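Local coordinates for oxysterol-binding protein homolog 3 (Saccharomyces cerevisiae, PDB 4IC4) that carries lipids between membranes in a hydrophobic pocket, its OSBP-related domain binding phosphatidylinositol 4-phosphate, and helps maintain the distribution of sterols inside the cell, at residues V28-I34 / A303-T309; S65-I69 / K295-T299. One frame throughout, in Å; residues are numbered along the deposited sequence.

Interaction 1 of 2, residues V28-I34 / A303-T309; sequences VTRRNDI and ANLNEIT
The guanidinium of Arg31 has CB of Glu307 against one face, 3.6 Å above its plane and offset toward the rim, while the carbonyl of Ala303 sits at its edge. NE and NH2 close side-on on that one oxygen, NE to Ala303 O at 2.7 Å and NH2 at 3.0 Å, both nearly in the guanidinium plane. Beyond the carbonyl, water 4 lies at the same edge and joins NH2 to the backbone N of Asn306, and NH1 forms a salt bridge with Glu331 of helix 325-331, so the group is fixed in rotation. The Arg30 guanidinium carries CG2 of Val28, two residues earlier, on one face; at its edge NH1 reaches water 2, which lies within hydrogen-bonding distance of both Asn304 O and Glu307 OE1.

Within the OSBP-related domain, this contact lays the irregular N-terminal segment 28-34 over helix 300-305 and the loop that follows, where an arginine takes up the backbone oxygen Ala303 O. The Asn304 amide is paired with Asn32 at both ends. Its OD1 accepts from the backbone N of Asn32 at 2.8 Å, in the carbonyl plane on a lone pair, and its ND2 donates almost straight to Asn32 OD1 at 2.9 Å, approaching that oxygen from above its carbonyl plane; the two amides are 66° apart. Glu307 runs back alongside Arg31, its CG trans to the backbone N (chi1 177°) and the chain extended beyond it, and OE1 takes the backbone N-H of Arg31 at 2.9 Å on the syn side, though tilted out of the carboxylate plane. Its OE2 is bridged by water 1 to Thr29 O. CG2 of Ile34 packs on CB of Ala303 at 3.7 Å.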
ATOM      1  N   VAL A  28       4.668  -1.326  22.034  1.00 29.45           N
ATOM      2  CA  VAL A  28       4.371   0.096  22.134  1.00 25.12           C
ATOM      3  C   VAL A  28       2.877   0.367  22.028  1.00 21.99           C
ATOM      4  O   VAL A  28       2.147  -0.339  21.331  1.00 20.65           O
ATOM      5  CB  VAL A  28       5.086   0.910  21.029  1.00 26.86           C
ATOM      6  CG1 VAL A  28       6.589   0.724  21.130  1.00 27.51           C
ATOM      7  CG2 VAL A  28       4.583   0.489  19.662  1.00 26.29           C
ATOM      8  N   THR A  29       2.433   1.397  22.735  1.00 18.91           N
ATOM      9  CA  THR A  29       1.035   1.798  22.719  1.00 17.60           C
ATOM     10  C   THR A  29       0.835   2.649  21.472  1.00 16.19           C
ATOM     11  O   THR A  29       1.567   3.614  21.255  1.00 18.19           O
ATOM     12  CB  THR A  29       0.684   2.650  23.952  1.00 19.10           C
ATOM     13  OG1 THR A  29       0.964   1.904  25.143  1.00 19.03           O
ATOM     14  CG2 THR A  29      -0.786   3.036  23.936  1.00 18.97           C
ATOM     15  N   ARG A  30      -0.144   2.286  20.650  1.00 15.60           N
ATOM     16  CA  ARG A  30      -0.418   3.043  19.435  1.00 12.87           C
ATOM     17  C   ARG A  30      -1.747   3.781  19.570  1.00 13.60           C
ATOM     18  O   ARG A  30      -2.627   3.371  20.338  1.00 14.48           O
ATOM     19  CB  ARG A  30      -0.415   2.109  18.222  1.00 12.65           C
ATOM     20  CG  ARG A  30       0.950   1.461  17.995  1.00 12.20           C
ATOM     21  CD  ARG A  30       0.959   0.506  16.807  1.00 12.43           C
ATOM     22  NE  ARG A  30       2.236  -0.194  16.714  1.00 12.96           N
ATOM     23  CZ  ARG A  30       3.367   0.355  16.284  1.00 13.12           C
ATOM     24  NH1 ARG A  30       3.390   1.624  15.889  1.00 14.01           N
ATOM     25  NH2 ARG A  30       4.483  -0.361  16.276  1.00 15.44           N
ATOM     26  N   ARG A  31      -1.893   4.874  18.831  1.00 11.80           N
ATOM     27  CA  ARG A  31      -3.107   5.677  18.922  1.00 12.16           C
ATOM     28  C   ARG A  31      -4.376   4.982  18.443  1.00 12.69           C
ATOM     29  O   ARG A  31      -5.445   5.203  19.008  1.00 13.22           O
ATOM     30  CB  ARG A  31      -2.916   7.018  18.196  1.00 12.42           C
ATOM     31  CG  ARG A  31      -2.556   6.929  16.719  1.00 11.59           C
ATOM     32  CD  ARG A  31      -2.152   8.297  16.187  1.00 12.43           C
ATOM     33  NE  ARG A  31      -1.992   8.283  14.738  1.00 10.20           N
ATOM     34  CZ  ARG A  31      -1.674   9.346  14.005  1.00 10.75           C
ATOM     35  NH1 ARG A  31      -1.468  10.520  14.586  1.00 13.29           N
ATOM     36  NH2 ARG A  31      -1.596   9.241  12.687  1.00 10.41           N
ATOM     37  N   ASN A  32      -4.260   4.143  17.417  1.00 12.25           N
ATOM     38  CA  ASN A  32      -5.410   3.409  16.885  1.00 13.18           C
ATOM     39  C   ASN A  32      -6.573   4.337  16.561  1.00 13.26           C
ATOM     40  O   ASN A  32      -7.738   3.935  16.625  1.00 14.63           O
ATOM     41  CB  ASN A  32      -5.877   2.358  17.898  1.00 15.51           C
ATOM     42  CG  ASN A  32      -4.807   1.333  18.208  1.00 18.13           C
ATOM     43  OD1 ASN A  32      -4.247   0.716  17.306  1.00 21.60           O
ATOM     44  ND2 ASN A  32      -4.520   1.144  19.492  1.00 23.99           N
ATOM     45  N   ASP A  33      -6.255   5.575  16.203  1.00 12.89           N
ATOM     46  CA  ASP A  33      -7.286   6.558  15.909  1.00 12.06           C
ATOM     47  C   ASP A  33      -6.639   7.804  15.321  1.00 12.00           C
ATOM     48  O   ASP A  33      -5.421   7.993  15.424  1.00 13.31           O
ATOM     49  CB  ASP A  33      -8.029   6.895  17.212  1.00 14.89           C
ATOM     50  CG  ASP A  33      -9.238   7.785  16.995  1.00 15.14           C
ATOM     51  OD1 ASP A  33      -9.977   7.574  16.016  1.00 16.13           O
ATOM     52  OD2 ASP A  33      -9.457   8.693  17.825  1.00 22.12           O
ATOM     53  N   ILE A  34      -7.454   8.639  14.687  1.00 12.09           N
ATOM     54  CA  ILE A  34      -6.988   9.890  14.098  1.00 13.96           C
ATOM     55  C   ILE A  34      -8.073  10.936  14.259  1.00 13.51           C
ATOM     56  O   ILE A  34      -9.242  10.606  14.482  1.00 12.98           O
ATOM     57  CB  ILE A  34      -6.706   9.782  12.580  1.00 16.52           C
ATOM     58  CG1 ILE A  34      -7.931   9.206  11.859  1.00 17.33           C
ATOM     59  CG2 ILE A  34      -5.444   8.982  12.336  1.00 19.70           C
ATOM     60  CD1 ILE A  34      -7.926   9.454  10.365  1.00 19.29           C
ATOM     61  N   ALA A 303      -4.548   4.307  10.640  1.00  8.62           N
ATOM     62  CA  ALA A 303      -4.435   5.388  11.608  1.00  7.75           C
ATOM     63  C   ALA A 303      -3.100   5.403  12.337  1.00  9.26           C
ATOM     64  O   ALA A 303      -2.667   6.445  12.834  1.00  9.61           O
ATOM     65  CB  ALA A 303      -5.580   5.298  12.613  1.00  9.18           C
ATOM     66  N   ASN A 304      -2.445   4.247  12.393  1.00  8.44           N
ATOM     67  CA  ASN A 304      -1.166   4.130  13.076  1.00  8.31           C
ATOM     68  C   ASN A 304       0.053   4.391  12.204  1.00  8.49           C
ATOM     69  O   ASN A 304       1.156   4.565  12.717  1.00  8.70           O
ATOM     70  CB  ASN A 304      -1.051   2.745  13.717  1.00  8.68           C
ATOM     71  CG  ASN A 304      -1.958   2.593  14.918  1.00 10.06           C
ATOM     72  OD1 ASN A 304      -2.248   3.573  15.605  1.00 11.31           O
ATOM     73  ND2 ASN A 304      -2.395   1.368  15.192  1.00 10.75           N
ATOM     74  N   LEU A 305      -0.152   4.435  10.892  1.00  7.57           N
ATOM     75  CA  LEU A 305       0.942   4.652   9.951  1.00  7.64           C
ATOM     76  C   LEU A 305       1.734   5.938  10.162  1.00  8.42           C
ATOM     77  O   LEU A 305       2.969   5.933  10.123  1.00  8.85           O
ATOM     78  CB  LEU A 305       0.399   4.640   8.516  1.00  8.28           C
ATOM     79  CG  LEU A 305      -0.086   3.303   7.951  1.00  9.40           C
ATOM     80  CD1 LEU A 305      -0.876   3.561   6.679  1.00 11.88           C
ATOM     81  CD2 LEU A 305       1.101   2.380   7.687  1.00 11.03           C
ATOM     82  N   ASN A 306       1.026   7.038  10.390  1.00  8.73           N
ATOM     83  CA  ASN A 306       1.683   8.331  10.539  1.00  8.73           C
ATOM     84  C   ASN A 306       1.997   8.740  11.968  1.00  9.44           C
ATOM     85  O   ASN A 306       2.305   9.907  12.220  1.00 11.37           O
ATOM     86  CB  ASN A 306       0.835   9.425   9.878  1.00  8.61           C
ATOM     87  CG  ASN A 306       1.668  10.599   9.393  1.00 10.40           C
ATOM     88  OD1 ASN A 306       1.253  11.758   9.491  1.00 13.11           O
ATOM     89  ND2 ASN A 306       2.842  10.304   8.849  1.00  7.26           N
ATOM     90  N   GLU A 307       1.939   7.797  12.901  1.00  8.59           N
ATOM     91  CA  GLU A 307       2.247   8.124  14.289  1.00  9.87           C
ATOM     92  C   GLU A 307       3.723   7.934  14.614  1.00 10.29           C
ATOM     93  O   GLU A 307       4.363   6.985  14.153  1.00 10.59           O
ATOM     94  CB  GLU A 307       1.422   7.264  15.254  1.00 10.82           C
ATOM     95  CG  GLU A 307       1.767   7.531  16.725  1.00 10.76           C
ATOM     96  CD  GLU A 307       0.953   6.708  17.710  1.00 12.75           C
ATOM     97  OE1 GLU A 307       0.586   5.561  17.392  1.00 12.95           O
ATOM     98  OE2 GLU A 307       0.697   7.212  18.823  1.00 14.16           O
ATOM     99  N   ILE A 308       4.261   8.859  15.404  1.00 11.57           N
ATOM    100  CA  ILE A 308       5.642   8.779  15.849  1.00 12.01           C
ATOM    101  C   ILE A 308       5.575   8.250  17.280  1.00 12.40           C
ATOM    102  O   ILE A 308       5.023   8.908  18.164  1.00 15.87           O
ATOM    103  CB  ILE A 308       6.326  10.167  15.847  1.00 12.39           C
ATOM    104  CG1 ILE A 308       6.457  10.682  14.412  1.00 12.72           C
ATOM    105  CG2 ILE A 308       7.701  10.072  16.500  1.00 13.56           C
ATOM    106  CD1 ILE A 308       7.028  12.081  14.317  1.00 14.94           C
ATOM    107  N   THR A 309       6.103   7.051  17.497  1.00 11.27           N
ATOM    108  CA  THR A 309       6.112   6.451  18.826  1.00 11.31           C
ATOM    109  C   THR A 309       7.557   6.377  19.301  1.00 11.35           C
ATOM    110  O   THR A 309       8.461   6.876  18.631  1.00 11.69           O
ATOM    111  CB  THR A 309       5.548   5.012  18.814  1.00 11.40           C
ATOM    112  OG1 THR A 309       6.445   4.158  18.095  1.00 12.05           O
ATOM    113  CG2 THR A 309       4.168   4.974  18.162  1.00 12.82           C
TER
HETATM  114  O   HOH W   1       0.083   6.112  21.191  1.00 16.44           O
HETATM  115  O   HOH W   2       1.436   3.716  15.556  1.00 12.41           O
HETATM  116  O   HOH W   3       4.727   4.272  14.697  1.00 17.23           O
HETATM  117  O   HOH W   4      -1.760   7.498  10.123  1.00 10.67           O

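Interaction 2 of 2, residues S65-I69 / K295-T299; sequences SNEPI and KYGFT
Pro68 lies over one face of the Tyr296 ring, the two side chains coming from opposite directions, where the chain of the OSBP-related domain turns a corner after Glu67 in an inverse gamma turn centred on Pro68. Opposite it, residues Lys295 to Phe298 form a type I' beta turn that presents both aromatic rings to this corner. CD of Pro68 stands 3.5 Å from the Tyr296 centroid, 22° off the ring normal, a CH-pi contact offset toward the CE2 side. CA of Glu67 makes a second, longer CH-pi contact over the same face, at 4.3 Å from the centroid. The Tyr296 CG stands anti to the carbonyl carbon (chi1 -54°), which carries the ring out toward Glu67 and Pro68.

Phe298 meets the corner differently. Its side chain crosses that of Pro68 obliquely, bringing CZ to 3.9 Å from Pro68 CD, and runs past Ile69 in the opposite direction. Tyr330 of helix 325-331 touches both Pro68 and Tyr296. One residue before Glu67, Asn66 turns its amide away to Lys342 and to the backbone O of Lys118, a residue that binds phosphatidylinositol 4-phosphate. The Glu67 carboxylate, in a salt bridge with Arg114, stands 83° from the Phe298 ring plane and places OE1 at the ring's edge, 3.5 Å from CE1 of Phe298.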
ATOM      1  N   SER A  65      -8.295  17.034  -1.231  1.00 14.23           N
ATOM      2  CA  SER A  65      -8.545  15.840  -2.035  1.00 13.81           C
ATOM      3  C   SER A  65      -7.744  14.666  -1.480  1.00 13.41           C
ATOM      4  O   SER A  65      -7.877  13.537  -1.950  1.00 12.51           O
ATOM      5  CB  SER A  65      -8.124  16.067  -3.488  1.00 16.38           C
ATOM      6  OG  SER A  65      -8.864  17.111  -4.097  1.00 21.85           O
ATOM      7  N   ASN A  66      -6.911  14.941  -0.482  1.00 12.92           N
ATOM      8  CA  ASN A  66      -6.069  13.910   0.116  1.00 12.14           C
ATOM      9  C   ASN A  66      -6.573  13.368   1.449  1.00 12.31           C
ATOM     10  O   ASN A  66      -7.475  13.932   2.077  1.00 11.58           O
ATOM     11  CB  ASN A  66      -4.661  14.469   0.365  1.00 14.54           C
ATOM     12  CG  ASN A  66      -3.938  14.848  -0.907  1.00 16.20           C
ATOM     13  OD1 ASN A  66      -3.148  15.795  -0.921  1.00 20.47           O
ATOM     14  ND2 ASN A  66      -4.182  14.109  -1.975  1.00 19.32           N
ATOM     15  N   GLU A  67      -5.978  12.247   1.851  1.00  9.79           N
ATOM     16  CA  GLU A  67      -6.214  11.636   3.151  1.00 10.46           C
ATOM     17  C   GLU A  67      -4.836  11.862   3.789  1.00  9.68           C
ATOM     18  O   GLU A  67      -3.840  12.007   3.071  1.00  9.94           O
ATOM     19  CB  GLU A  67      -6.563  10.147   3.033  1.00 11.23           C
ATOM     20  CG  GLU A  67      -5.627   9.324   2.181  1.00 11.36           C
ATOM     21  CD  GLU A  67      -6.059   7.872   2.092  1.00 13.26           C
ATOM     22  OE1 GLU A  67      -7.223   7.575   2.438  1.00 14.91           O
ATOM     23  OE2 GLU A  67      -5.239   7.033   1.668  1.00 13.75           O
ATOM     24  N   PRO A  68      -4.756  11.899   5.126  1.00  9.88           N
ATOM     25  CA  PRO A  68      -3.480  12.138   5.809  1.00  8.98           C
ATOM     26  C   PRO A  68      -2.368  11.092   5.851  1.00  7.97           C
ATOM     27  O   PRO A  68      -1.831  10.802   6.916  1.00  8.68           O
ATOM     28  CB  PRO A  68      -3.920  12.577   7.205  1.00 10.42           C
ATOM     29  CG  PRO A  68      -5.144  11.762   7.427  1.00 10.62           C
ATOM     30  CD  PRO A  68      -5.866  11.830   6.094  1.00 10.15           C
ATOM     31  N   ILE A  69      -2.024  10.537   4.694  1.00  8.81           N
ATOM     32  CA  ILE A  69      -0.910   9.587   4.588  1.00  7.62           C
ATOM     33  C   ILE A  69      -0.314   9.728   3.191  1.00  7.47           C
ATOM     34  O   ILE A  69      -0.952  10.282   2.290  1.00  9.74           O
ATOM     35  CB  ILE A  69      -1.320   8.090   4.794  1.00  8.00           C
ATOM     36  CG1 ILE A  69      -2.354   7.666   3.753  1.00  9.83           C
ATOM     37  CG2 ILE A  69      -1.799   7.860   6.221  1.00  7.68           C
ATOM     38  CD1 ILE A  69      -2.557   6.160   3.711  1.00  9.61           C
ATOM     39  N   LYS A 295     -13.638   9.682   9.564  1.00 13.94           N
ATOM     40  CA  LYS A 295     -12.189   9.542   9.582  1.00 13.81           C
ATOM     41  C   LYS A 295     -11.606   8.821   8.366  1.00 12.30           C
ATOM     42  O   LYS A 295     -10.766   7.926   8.506  1.00 12.36           O
ATOM     43  CB  LYS A 295     -11.764   8.829  10.868  1.00 13.33           C
ATOM     44  CG  LYS A 295     -12.222   9.531  12.138  1.00 12.90           C
ATOM     45  CD  LYS A 295     -11.853   8.736  13.382  1.00 15.58           C
ATOM     46  CE  LYS A 295     -12.455   9.362  14.631  1.00 17.16           C
ATOM     47  NZ  LYS A 295     -13.934   9.449  14.530  1.00 24.39           N
ATOM     48  N   TYR A 296     -12.068   9.204   7.178  1.00 10.32           N
ATOM     49  CA  TYR A 296     -11.571   8.644   5.922  1.00 10.74           C
ATOM     50  C   TYR A 296     -11.763   7.140   5.744  1.00 10.09           C
ATOM     51  O   TYR A 296     -11.215   6.559   4.809  1.00 12.08           O
ATOM     52  CB  TYR A 296     -10.075   8.956   5.781  1.00 12.91           C
ATOM     53  CG  TYR A 296      -9.722  10.421   5.910  1.00 15.21           C
ATOM     54  CD1 TYR A 296      -9.891  11.292   4.835  1.00 17.25           C
ATOM     55  CD2 TYR A 296      -9.230  10.934   7.107  1.00 17.50           C
ATOM     56  CE1 TYR A 296      -9.577  12.641   4.945  1.00 19.35           C
ATOM     57  CE2 TYR A 296      -8.914  12.290   7.233  1.00 17.60           C
ATOM     58  CZ  TYR A 296      -9.091  13.132   6.145  1.00 17.43           C
ATOM     59  OH  TYR A 296      -8.780  14.467   6.246  1.00 22.68           O
ATOM     60  N   GLY A 297     -12.531   6.508   6.626  1.00 11.53           N
ATOM     61  CA  GLY A 297     -12.736   5.073   6.510  1.00 10.95           C
ATOM     62  C   GLY A 297     -11.484   4.281   6.854  1.00 10.36           C
ATOM     63  O   GLY A 297     -11.357   3.113   6.493  1.00 10.13           O
ATOM     64  N   PHE A 298     -10.566   4.927   7.565  1.00 10.50           N
ATOM     65  CA  PHE A 298      -9.297   4.319   7.977  1.00  9.92           C
ATOM     66  C   PHE A 298      -9.439   3.081   8.856  1.00 10.02           C
ATOM     67  O   PHE A 298     -10.370   2.980   9.658  1.00 11.33           O
ATOM     68  CB  PHE A 298      -8.476   5.319   8.800  1.00  9.24           C
ATOM     69  CG  PHE A 298      -7.573   6.217   7.997  1.00  9.20           C
ATOM     70  CD1 PHE A 298      -7.769   6.433   6.635  1.00  9.83           C
ATOM     71  CD2 PHE A 298      -6.542   6.897   8.642  1.00  8.71           C
ATOM     72  CE1 PHE A 298      -6.949   7.319   5.932  1.00  9.20           C
ATOM     73  CE2 PHE A 298      -5.724   7.779   7.951  1.00  8.59           C
ATOM     74  CZ  PHE A 298      -5.926   7.990   6.597  1.00  8.43           C
ATOM     75  N   THR A 299      -8.500   2.150   8.713  1.00  9.70           N
ATOM     76  CA  THR A 299      -8.467   0.984   9.588  1.00  9.28           C
ATOM     77  C   THR A 299      -7.595   1.457  10.750  1.00  9.68           C
ATOM     78  O   THR A 299      -6.981   2.529  10.677  1.00  9.33           O
ATOM     79  CB  THR A 299      -7.761  -0.249   8.958  1.00  7.82           C
ATOM     80  OG1 THR A 299      -6.346  -0.017   8.883  1.00  9.69           O
ATOM     81  CG2 THR A 299      -8.309  -0.537   7.571  1.00  9.63           C
TER

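Overall arrangement
The two contacts lie about 14 Å apart between centres, in the same domain, and meet directly: Ile34 CD1 packs on Phe298 CD2 at 3.4 Å, and Asp33 lies against Lys295. In chain order segment 28-34 comes first, then 65-69, 295-299 and 303-309, so interaction 2 falls between the halves of interaction 1. Nearly all the barrel strands lie between residues 69 and 295, and both contacts therefore tie the chain ahead of the barrel to the chain that follows it. Helix 300-305 connects their later halves, and helix 325-331 borders both. Interaction 2 is buried and neighbours the lipid-binding residue Lys118, whereas interaction 1 lies away from the residues known to bind the phosphoinositide.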